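Local coordinates for protein esterase D (Lactobacillus rhamnosus, PDB 3DYI) that probably hydrolyses carboxylic esters, as an enzyme of the alpha/beta-hydrolase fold, at residues Lys94-Gly99 with Gly116-Gly121; Ser124-Pro129 with Ile189-Gln194; Asp195-Gly200 with Ala224-Thr229. All coordinates share one frame; numbering follows the deposited sequence.

Contact 1 (Lys94-Gly99 with Gly116-Gly121); sequences KVFVFG and GITAGG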
loop_
_atom_site.group_PDB
_atom_site.type_symbol
_atom_site.label_atom_id
_atom_site.label_comp_id
_atom_site.label_asym_id
_atom_site.label_seq_id
_atom_site.Cartn_x
_atom_site.Cartn_y
_atom_site.Cartn_z
ATOM N N LYS A 94 -8.929 10.796 15.272
ATOM C CA LYS A 94 -9.290 9.719 14.357
ATOM C C LYS A 94 -8.164 9.469 13.366
ATOM O O LYS A 94 -7.554 10.409 12.849
ATOM C CB LYS A 94 -10.582 10.058 13.610
ATOM C CG LYS A 94 -11.830 9.976 14.500
ATOM C CD LYS A 94 -12.919 10.919 14.043
ATOM C CE LYS A 94 -12.643 12.340 14.540
ATOM N NZ LYS A 94 -13.714 13.305 14.163
ATOM N N VAL A 95 -7.896 8.194 13.114
ATOM C CA VAL A 95 -6.841 7.781 12.189
ATOM C C VAL A 95 -7.359 6.729 11.210
ATOM O O VAL A 95 -8.002 5.745 11.605
ATOM C CB VAL A 95 -5.590 7.258 12.949
ATOM C CG1 VAL A 95 -4.621 6.528 12.006
ATOM C CG2 VAL A 95 -4.868 8.414 13.654
ATOM N N PHE A 96 -7.082 6.966 9.933
ATOM C CA PHE A 96 -7.381 6.023 8.860
ATOM C C PHE A 96 -6.054 5.499 8.326
ATOM O O PHE A 96 -5.043 6.205 8.371
ATOM C CB PHE A 96 -8.163 6.716 7.736
ATOM C CG PHE A 96 -9.553 7.161 8.133
ATOM C CD1 PHE A 96 -10.674 6.468 7.676
ATOM C CD2 PHE A 96 -9.746 8.282 8.942
ATOM C CE1 PHE A 96 -11.967 6.875 8.028
ATOM C CE2 PHE A 96 -11.030 8.691 9.301
ATOM C CZ PHE A 96 -12.143 7.984 8.840
ATOM N N VAL A 97 -6.048 4.256 7.851
ATOM C CA VAL A 97 -4.828 3.645 7.306
ATOM C C VAL A 97 -5.149 2.996 5.963
ATOM O O VAL A 97 -6.015 2.128 5.888
ATOM C CB VAL A 97 -4.220 2.585 8.276
ATOM C CG1 VAL A 97 -2.902 2.029 7.724
ATOM C CG2 VAL A 97 -4.001 3.185 9.669
ATOM N N PHE A 98 -4.469 3.440 4.904
ATOM C CA PHE A 98 -4.629 2.856 3.566
ATOM C C PHE A 98 -3.284 2.460 2.985
ATOM O O PHE A 98 -2.253 3.062 3.302
ATOM C CB PHE A 98 -5.294 3.836 2.592
ATOM C CG PHE A 98 -6.601 4.387 3.070
ATOM C CD1 PHE A 98 -7.781 3.680 2.875
ATOM C CD2 PHE A 98 -6.657 5.633 3.686
ATOM C CE1 PHE A 98 -9.008 4.206 3.304
ATOM C CE2 PHE A 98 -7.870 6.158 4.125
ATOM C CZ PHE A 98 -9.047 5.448 3.934
ATOM N N GLY A 99 -3.298 1.459 2.114
ATOM C CA GLY A 99 -2.061 0.997 1.499
ATOM C C GLY A 99 -2.230 0.592 0.051
ATOM O O GLY A 99 -3.252 0.024 -0.329
ATOM N N GLY A 116 -6.827 1.575 17.993
ATOM C CA GLY A 116 -7.058 2.999 17.783
ATOM C C GLY A 116 -7.298 3.454 16.354
ATOM O O GLY A 116 -7.230 4.651 16.070
ATOM N N ILE A 117 -7.579 2.514 15.457
ATOM C CA ILE A 117 -7.814 2.849 14.047
ATOM C C ILE A 117 -9.310 2.878 13.739
ATOM O O ILE A 117 -10.013 1.900 13.983
ATOM C CB ILE A 117 -7.100 1.862 13.088
ATOM C CG1 ILE A 117 -5.595 1.804 13.381
ATOM C CG2 ILE A 117 -7.351 2.263 11.623
ATOM C CD1 ILE A 117 -4.893 0.564 12.792
ATOM N N THR A 118 -9.780 4.001 13.191
ATOM C CA THR A 118 -11.193 4.194 12.843
ATOM C C THR A 118 -11.647 3.335 11.648
ATOM O O THR A 118 -12.693 2.681 11.702
ATOM C CB THR A 118 -11.492 5.690 12.555
ATOM O OG1 THR A 118 -11.250 6.466 13.736
ATOM C CG2 THR A 118 -12.941 5.898 12.111
ATOM N N ALA A 119 -10.854 3.357 10.577
ATOM C CA ALA A 119 -11.167 2.651 9.332
ATOM C C ALA A 119 -9.943 2.670 8.429
ATOM O O ALA A 119 -8.934 3.288 8.753
ATOM C CB ALA A 119 -12.378 3.300 8.619
ATOM N N GLY A 120 -10.028 1.982 7.297
ATOM C CA GLY A 120 -8.915 1.962 6.357
ATOM C C GLY A 120 -9.221 1.057 5.195
ATOM O O GLY A 120 -10.382 0.731 4.948
ATOM N N GLY A 121 -8.182 0.656 4.473
ATOM C CA GLY A 121 -8.375 -0.258 3.362
ATOM C C GLY A 121 -7.248 -0.259 2.360
ATOM O O GLY A 121 -6.114 0.112 2.676
HETATM O O HOH W 1 -8.899 6.400 15.049
#
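Thr118 and Val95 open the row of backbone bonds that ties Lys94-Gly99 to Gly116-Gly121: Thr118 N donates to Val95 O at 3.0 Å. Further along, Val97 uses both of its polar backbone atoms, its N reaching Ala119 O at 3.2 Å and its O accepting from Gly121 N at 3.0 Å, and Gly99 N closes the row on Gly121 O. The strand axes run 5° from parallel. Between the bonds, the CA of Phe96 and that of Phe98 send C-H groups to Ala119 O and Gly121 O.

Side chains divide between the two faces of the sheet. On one, Phe96 has CG anti to the carbonyl carbon (chi1 -67°), which sets its ring on the face shared with Ala119, where Phe96 CE1 meets Ala119 CB at 3.6 Å, while Thr118 CB stands over one ring face. The Phe98 ring, on the same face, turns nearer the other strand, and Gly120 CA lies 4.2 Å from its centroid, an off-centre CH-pi contact. On the other face, Val97 CG2 meets Ile117 CG2 at 4.0 Å, the two side chains crossing at about a right angle.

These are adjacent parallel strands of a beta-alpha-beta unit in the alpha/beta-hydrolase sheet, connected through helix 102-113. A CB on Gly120 would run into Val97 O, so the close approach of the chains here depends on a bare CA.

At the Lys94 and Gly116 ends of the two segments, water 1 bridges them: it accepts from Val95 N, donates to Gly116 O at 2.6 Å and lies 2.7 Å from Thr118 OG1. Farther out, helix 234-247 covers Phe96, Phe98 and Ala119 through Met245, Val241 and Phe244, whereas Val85 of helix 74-89 packs on Val97 and Ile117.

Contact 2 (Ser124-Pro129 with Ile189-Gln194); sequences SSPILP and IGQAGQ
Ser124 meets Gly190 and Ala192 just past the end of strand 119-123, where the chain leaves the parallel sheet of the alpha/beta-hydrolase fold beside its neighbour, strand 187-192. Two bonds join the segments, both made by Ser124. Ser124 N donates to Gly190 O at 2.8 Å, tilted 28° from the carbonyl plane, and Ser124 OG accepts from Ala192 N at 3.3 Å, a longer and somewhat bent bond. OG reaches Ala192 because it stands beside its own backbone N, anti to the carbonyl carbon. The same hydroxyl is also hydrogen-bonded to His226 O, so it links this strand end to the loop of the predicted catalytic histidine.

Gly190 O has a second donor in water 2, which accepts from Ser125 N at 2.9 Å and gives its other hydrogen to Gln191 OE1. Thus Ser125 N, 3.9 Å from Gln191 OE1, is satisfied through the water. The Ser125 side chain starts away from the other segment, and its OG bonds to Ser101 O.

The Gln191 chain bends at chi2 (58°), folding its amide back over the loop. Gln191 OE1 then sits 3.4 Å from Ser124 CA and close to Pro126 CG, whose ring crosses the glutamine at about a right angle. The other end of the amide is pinned as well, since NE2 bonds both to Ala192 O and to Asp195 OD2, the predicted charge-relay carboxylate. A leucine in place of Gln191 would probably leave water 2 without one acceptor and Asp195 OD2 without a second-shell donor. The Gln191 NE2 bond to Ala192 O is nearly straight: 3.0 Å long and 169° at hydrogen, it meets a lone pair of that oxygen in the carbonyl plane, with the acceptor nearly in the glutamine amide plane.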
loop_
_atom_site.group_PDB
_atom_site.type_symbol
_atom_site.label_atom_id
_atom_site.label_comp_id
_atom_site.label_asym_id
_atom_site.label_seq_id
_atom_site.Cartn_x
_atom_site.Cartn_y
_atom_site.Cartn_z
ATOM N N SER A 124 -5.624 -1.376 -4.955
ATOM C CA SER A 124 -5.052 -2.479 -5.738
ATOM C C SER A 124 -4.220 -3.445 -4.883
ATOM O O SER A 124 -3.032 -3.673 -5.150
ATOM C CB SER A 124 -4.243 -1.941 -6.933
ATOM O OG SER A 124 -5.079 -1.228 -7.843
ATOM N N SER A 125 -4.858 -3.994 -3.850
ATOM C CA SER A 125 -4.227 -4.966 -2.958
ATOM C C SER A 125 -5.241 -6.029 -2.529
ATOM O O SER A 125 -5.865 -5.906 -1.471
ATOM C CB SER A 125 -3.621 -4.271 -1.736
ATOM O OG SER A 125 -2.801 -5.167 -0.993
ATOM N N PRO A 126 -5.425 -7.068 -3.365
ATOM C CA PRO A 126 -6.395 -8.139 -3.093
ATOM C C PRO A 126 -6.104 -8.969 -1.830
ATOM O O PRO A 126 -6.992 -9.677 -1.352
ATOM C CB PRO A 126 -6.308 -9.014 -4.348
ATOM C CG PRO A 126 -5.713 -8.119 -5.405
ATOM C CD PRO A 126 -4.745 -7.270 -4.655
ATOM N N ILE A 127 -4.881 -8.868 -1.303
ATOM C CA ILE A 127 -4.438 -9.570 -0.079
ATOM C C ILE A 127 -4.262 -11.078 -0.293
ATOM O O ILE A 127 -3.170 -11.620 -0.094
ATOM C CB ILE A 127 -5.361 -9.302 1.166
ATOM C CG1 ILE A 127 -5.637 -7.800 1.363
ATOM C CG2 ILE A 127 -4.768 -9.943 2.427
ATOM C CD1 ILE A 127 -4.407 -6.933 1.620
ATOM N N LEU A 128 -5.340 -11.749 -0.685
ATOM C CA LEU A 128 -5.275 -13.161 -1.055
ATOM C C LEU A 128 -4.275 -13.333 -2.201
ATOM O O LEU A 128 -4.386 -12.659 -3.226
ATOM C CB LEU A 128 -6.664 -13.669 -1.460
ATOM C CG LEU A 128 -7.704 -13.905 -0.353
ATOM C CD1 LEU A 128 -8.109 -12.620 0.369
ATOM C CD2 LEU A 128 -8.928 -14.567 -0.951
ATOM N N PRO A 129 -3.258 -14.193 -2.008
ATOM C CA PRO A 129 -2.252 -14.435 -3.047
ATOM C C PRO A 129 -2.812 -15.121 -4.287
ATOM O O PRO A 129 -3.736 -15.926 -4.198
ATOM C CB PRO A 129 -1.241 -15.362 -2.358
ATOM C CG PRO A 129 -1.495 -15.201 -0.907
ATOM C CD PRO A 129 -2.963 -14.955 -0.782
ATOM N N ILE A 189 -12.171 -0.751 -0.328
ATOM C CA ILE A 189 -11.431 -1.523 -1.326
ATOM C C ILE A 189 -11.519 -0.829 -2.677
ATOM O O ILE A 189 -12.608 -0.673 -3.234
ATOM C CB ILE A 189 -11.951 -2.973 -1.474
ATOM C CG1 ILE A 189 -11.812 -3.745 -0.158
ATOM C CG2 ILE A 189 -11.187 -3.704 -2.588
ATOM C CD1 ILE A 189 -12.657 -4.996 -0.101
ATOM N N GLY A 190 -10.366 -0.411 -3.192
ATOM C CA GLY A 190 -10.277 0.145 -4.543
ATOM C C GLY A 190 -9.425 -0.789 -5.382
ATOM O O GLY A 190 -8.380 -1.245 -4.927
ATOM N N GLN A 191 -9.874 -1.092 -6.599
ATOM C CA GLN A 191 -9.139 -2.027 -7.453
ATOM C C GLN A 191 -9.093 -1.603 -8.916
ATOM O O GLN A 191 -10.119 -1.277 -9.510
ATOM C CB GLN A 191 -9.711 -3.448 -7.327
ATOM C CG GLN A 191 -9.035 -4.506 -8.223
ATOM C CD GLN A 191 -7.535 -4.643 -7.975
ATOM O OE1 GLN A 191 -7.103 -4.922 -6.858
ATOM N NE2 GLN A 191 -6.739 -4.458 -9.029
ATOM N N ALA A 192 -7.889 -1.621 -9.485
ATOM C CA ALA A 192 -7.688 -1.331 -10.900
ATOM C C ALA A 192 -8.363 -2.391 -11.771
ATOM O O ALA A 192 -8.226 -3.595 -11.517
ATOM C CB ALA A 192 -6.203 -1.270 -11.207
ATOM N N GLY A 193 -9.073 -1.934 -12.801
ATOM C CA GLY A 193 -9.822 -2.820 -13.711
ATOM C C GLY A 193 -9.022 -3.364 -14.889
ATOM O O GLY A 193 -9.490 -4.230 -15.624
ATOM N N GLN A 194 -7.822 -2.833 -15.082
ATOM C CA GLN A 194 -6.922 -3.321 -16.117
ATOM C C GLN A 194 -5.572 -3.537 -15.451
ATOM O O GLN A 194 -4.532 -3.081 -15.932
ATOM C CB GLN A 194 -6.829 -2.322 -17.278
ATOM C CG GLN A 194 -8.157 -2.069 -18.014
ATOM C CD GLN A 194 -8.573 -3.220 -18.926
ATOM O OE1 GLN A 194 -7.752 -4.044 -19.325
ATOM N NE2 GLN A 194 -9.858 -3.273 -19.260
HETATM O O HOH W 2 -7.724 -4.049 -4.206
#

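Contact 3 (Asp195-Gly200 with Ala224-Thr229); sequences DELVDG and AKHVIT
His226 and Asp195 run alongside each other in the same direction, with ring and carboxylate planes 59° apart. Despite that twist, their bond is well directed: His226 ND1 donates to Asp195 OD2 at 2.7 Å and 173°. The oxygen lies in the imidazole plane, and the nitrogen approaches it on the syn side. The ring is placed by a chi1 of 180°, which carries CG anti to the histidine's own N and along the aspartate.

Leu197 crosses over the imidazole obliquely. Leu197 CD1 sits 3.8 Å from the His226 ring centroid, a CH-pi contact over one face and shifted toward the rim between NE2 and CD2, while Val198 CG2 approaches ND1 and CE1 obliquely. Two constraints of different kinds, an in-plane bond and a methyl over one face, therefore limit ring rotation.

Glu196 comes across the base of the histidine at about a right angle, its carboxylate nearly perpendicular to the ring. Glu196 OE1 uses its syn lone pair to accept His226 N at 3.0 Å, and OE2 takes a hydrogen from water 3, which in turn accepts from Val227 N. Lys225 lies across the glutamate with NZ 4.2 Å from Glu196 OE1, beyond a salt bridge; that ammonium is bonded instead to Gln194 O.

The Asp195 carboxylate is itself fixed. Asp195 OD1 accepts from Leu197 N, an Asx turn, nearly along the C-O axis, and from Val198 N at 2.9 Å, from above the carboxylate plane. OD2 has a second donor in Gln191 NE2.

Asp195 and His226 are the predicted charge-relay pair, and the histidine side chain also touches Ser101, the predicted nucleophile. With ND1 engaged by the aspartate, the geometry is consistent with NE2 serving as the proton-exchanging nitrogen, as in other serine hydrolases.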
loop_
_atom_site.group_PDB
_atom_site.type_symbol
_atom_site.label_atom_id
_atom_site.label_comp_id
_atom_site.label_asym_id
_atom_site.label_seq_id
_atom_site.Cartn_x
_atom_site.Cartn_y
_atom_site.Cartn_z
ATOM N N ASP A 195 -5.612 -4.237 -14.323
ATOM C CA ASP A 195 -4.432 -4.432 -13.500
ATOM C C ASP A 195 -3.484 -5.463 -14.108
ATOM O O ASP A 195 -3.795 -6.657 -14.181
ATOM C CB ASP A 195 -4.824 -4.819 -12.076
ATOM C CG ASP A 195 -3.698 -4.585 -11.090
ATOM O OD1 ASP A 195 -2.539 -4.942 -11.410
ATOM O OD2 ASP A 195 -3.974 -4.036 -10.005
ATOM N N GLU A 196 -2.327 -4.967 -14.534
ATOM C CA GLU A 196 -1.325 -5.753 -15.242
ATOM C C GLU A 196 -0.349 -6.447 -14.288
ATOM O O GLU A 196 0.516 -7.221 -14.720
ATOM C CB GLU A 196 -0.570 -4.837 -16.230
ATOM C CG GLU A 196 0.503 -3.897 -15.598
ATOM C CD GLU A 196 -0.055 -2.644 -14.906
ATOM O OE1 GLU A 196 -1.268 -2.558 -14.673
ATOM O OE2 GLU A 196 0.741 -1.733 -14.583
ATOM N N LEU A 197 -0.496 -6.170 -12.995
ATOM C CA LEU A 197 0.475 -6.587 -11.994
ATOM C C LEU A 197 -0.079 -7.667 -11.062
ATOM O O LEU A 197 0.601 -8.653 -10.774
ATOM C CB LEU A 197 0.931 -5.349 -11.211
ATOM C CG LEU A 197 2.326 -5.103 -10.623
ATOM C CD1 LEU A 197 2.289 -5.187 -9.107
ATOM C CD2 LEU A 197 3.449 -5.963 -11.239
ATOM N N VAL A 198 -1.309 -7.479 -10.589
ATOM C CA VAL A 198 -1.959 -8.462 -9.718
ATOM C C VAL A 198 -3.307 -8.909 -10.295
ATOM O O VAL A 198 -3.848 -8.270 -11.203
ATOM C CB VAL A 198 -2.143 -7.930 -8.267
ATOM C CG1 VAL A 198 -0.791 -7.597 -7.631
ATOM C CG2 VAL A 198 -3.057 -6.711 -8.251
ATOM N N ASP A 199 -3.834 -10.008 -9.759
ATOM C CA ASP A 199 -5.109 -10.562 -10.198
ATOM C C ASP A 199 -6.259 -9.805 -9.534
ATOM O O ASP A 199 -6.613 -10.074 -8.383
ATOM C CB ASP A 199 -5.173 -12.062 -9.878
ATOM C CG ASP A 199 -6.415 -12.744 -10.444
ATOM O OD1 ASP A 199 -7.292 -12.055 -11.003
ATOM O OD2 ASP A 199 -6.513 -13.987 -10.320
ATOM N N GLY A 200 -6.833 -8.861 -10.274
ATOM C CA GLY A 200 -7.927 -8.027 -9.771
ATOM C C GLY A 200 -9.138 -8.792 -9.255
ATOM O O GLY A 200 -9.824 -8.325 -8.339
ATOM N N ALA A 224 -8.342 1.498 -15.561
ATOM C CA ALA A 224 -7.095 1.884 -14.901
ATOM C C ALA A 224 -6.082 0.756 -14.770
ATOM O O ALA A 224 -6.432 -0.391 -14.479
ATOM C CB ALA A 224 -7.395 2.450 -13.527
ATOM N N LYS A 225 -4.814 1.107 -14.957
ATOM C CA LYS A 225 -3.719 0.198 -14.663
ATOM C C LYS A 225 -3.521 0.108 -13.143
ATOM O O LYS A 225 -4.225 0.776 -12.381
ATOM C CB LYS A 225 -2.433 0.647 -15.373
ATOM C CG LYS A 225 -2.565 0.842 -16.891
ATOM C CD LYS A 225 -3.290 -0.311 -17.579
ATOM C CE LYS A 225 -2.399 -1.529 -17.809
ATOM N NZ LYS A 225 -3.166 -2.689 -18.377
ATOM N N HIS A 226 -2.567 -0.719 -12.723
ATOM C CA HIS A 226 -2.350 -1.071 -11.308
ATOM C C HIS A 226 -2.265 0.115 -10.338
ATOM O O HIS A 226 -2.940 0.122 -9.305
ATOM C CB HIS A 226 -1.091 -1.944 -11.186
ATOM C CG HIS A 226 -0.762 -2.363 -9.783
ATOM N ND1 HIS A 226 -1.600 -3.145 -9.016
ATOM C CD2 HIS A 226 0.331 -2.123 -9.019
ATOM C CE1 HIS A 226 -1.042 -3.359 -7.836
ATOM N NE2 HIS A 226 0.134 -2.754 -7.815
ATOM N N VAL A 227 -1.446 1.112 -10.670
ATOM C CA VAL A 227 -1.098 2.163 -9.701
ATOM C C VAL A 227 -2.141 3.290 -9.704
ATOM O O VAL A 227 -1.892 4.404 -10.180
ATOM C CB VAL A 227 0.355 2.685 -9.908
ATOM C CG1 VAL A 227 0.778 3.602 -8.760
ATOM C CG2 VAL A 227 1.330 1.508 -10.011
ATOM N N ILE A 228 -3.309 2.979 -9.144
ATOM C CA ILE A 228 -4.471 3.868 -9.196
ATOM C C ILE A 228 -4.314 5.171 -8.403
ATOM O O ILE A 228 -5.100 6.102 -8.583
ATOM C CB ILE A 228 -5.787 3.137 -8.796
ATOM C CG1 ILE A 228 -5.650 2.446 -7.428
ATOM C CG2 ILE A 228 -6.193 2.135 -9.876
ATOM C CD1 ILE A 228 -6.984 1.952 -6.851
ATOM N N THR A 229 -3.301 5.241 -7.539
ATOM C CA THR A 229 -2.987 6.485 -6.826
ATOM C C THR A 229 -2.287 7.524 -7.714
ATOM O O THR A 229 -2.232 8.706 -7.367
ATOM C CB THR A 229 -2.091 6.244 -5.597
ATOM O OG1 THR A 229 -0.944 5.486 -5.992
ATOM C CG2 THR A 229 -2.856 5.505 -4.496
HETATM O O HOH W 3 0.515 0.551 -13.196
#

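The three contacts follow one another along the chain; contacts 2 and 3 gather at the predicted Ser101-Asp195-His226 triad, and contact 1 lies on the strand leading to its nucleophile. Contact 1 pairs two central strands, Gly99 being about 8 Å from the Ser101 side chain. Its second strand, 119-123, leads directly into contact 2, although their centres are 18 Å apart. Contacts 2 and 3 are much closer, 7 Å between centres, and touch: Gln194 N lies 2.9 Å from Ala224 O. Contact 2 forms a second shell to contact 3 because Gln191 NE2 bonds to Asp195 OD2 and Ser124 OG to His226 O. Contact 1, with nearest atoms about 7 Å from contact 3, does not touch it.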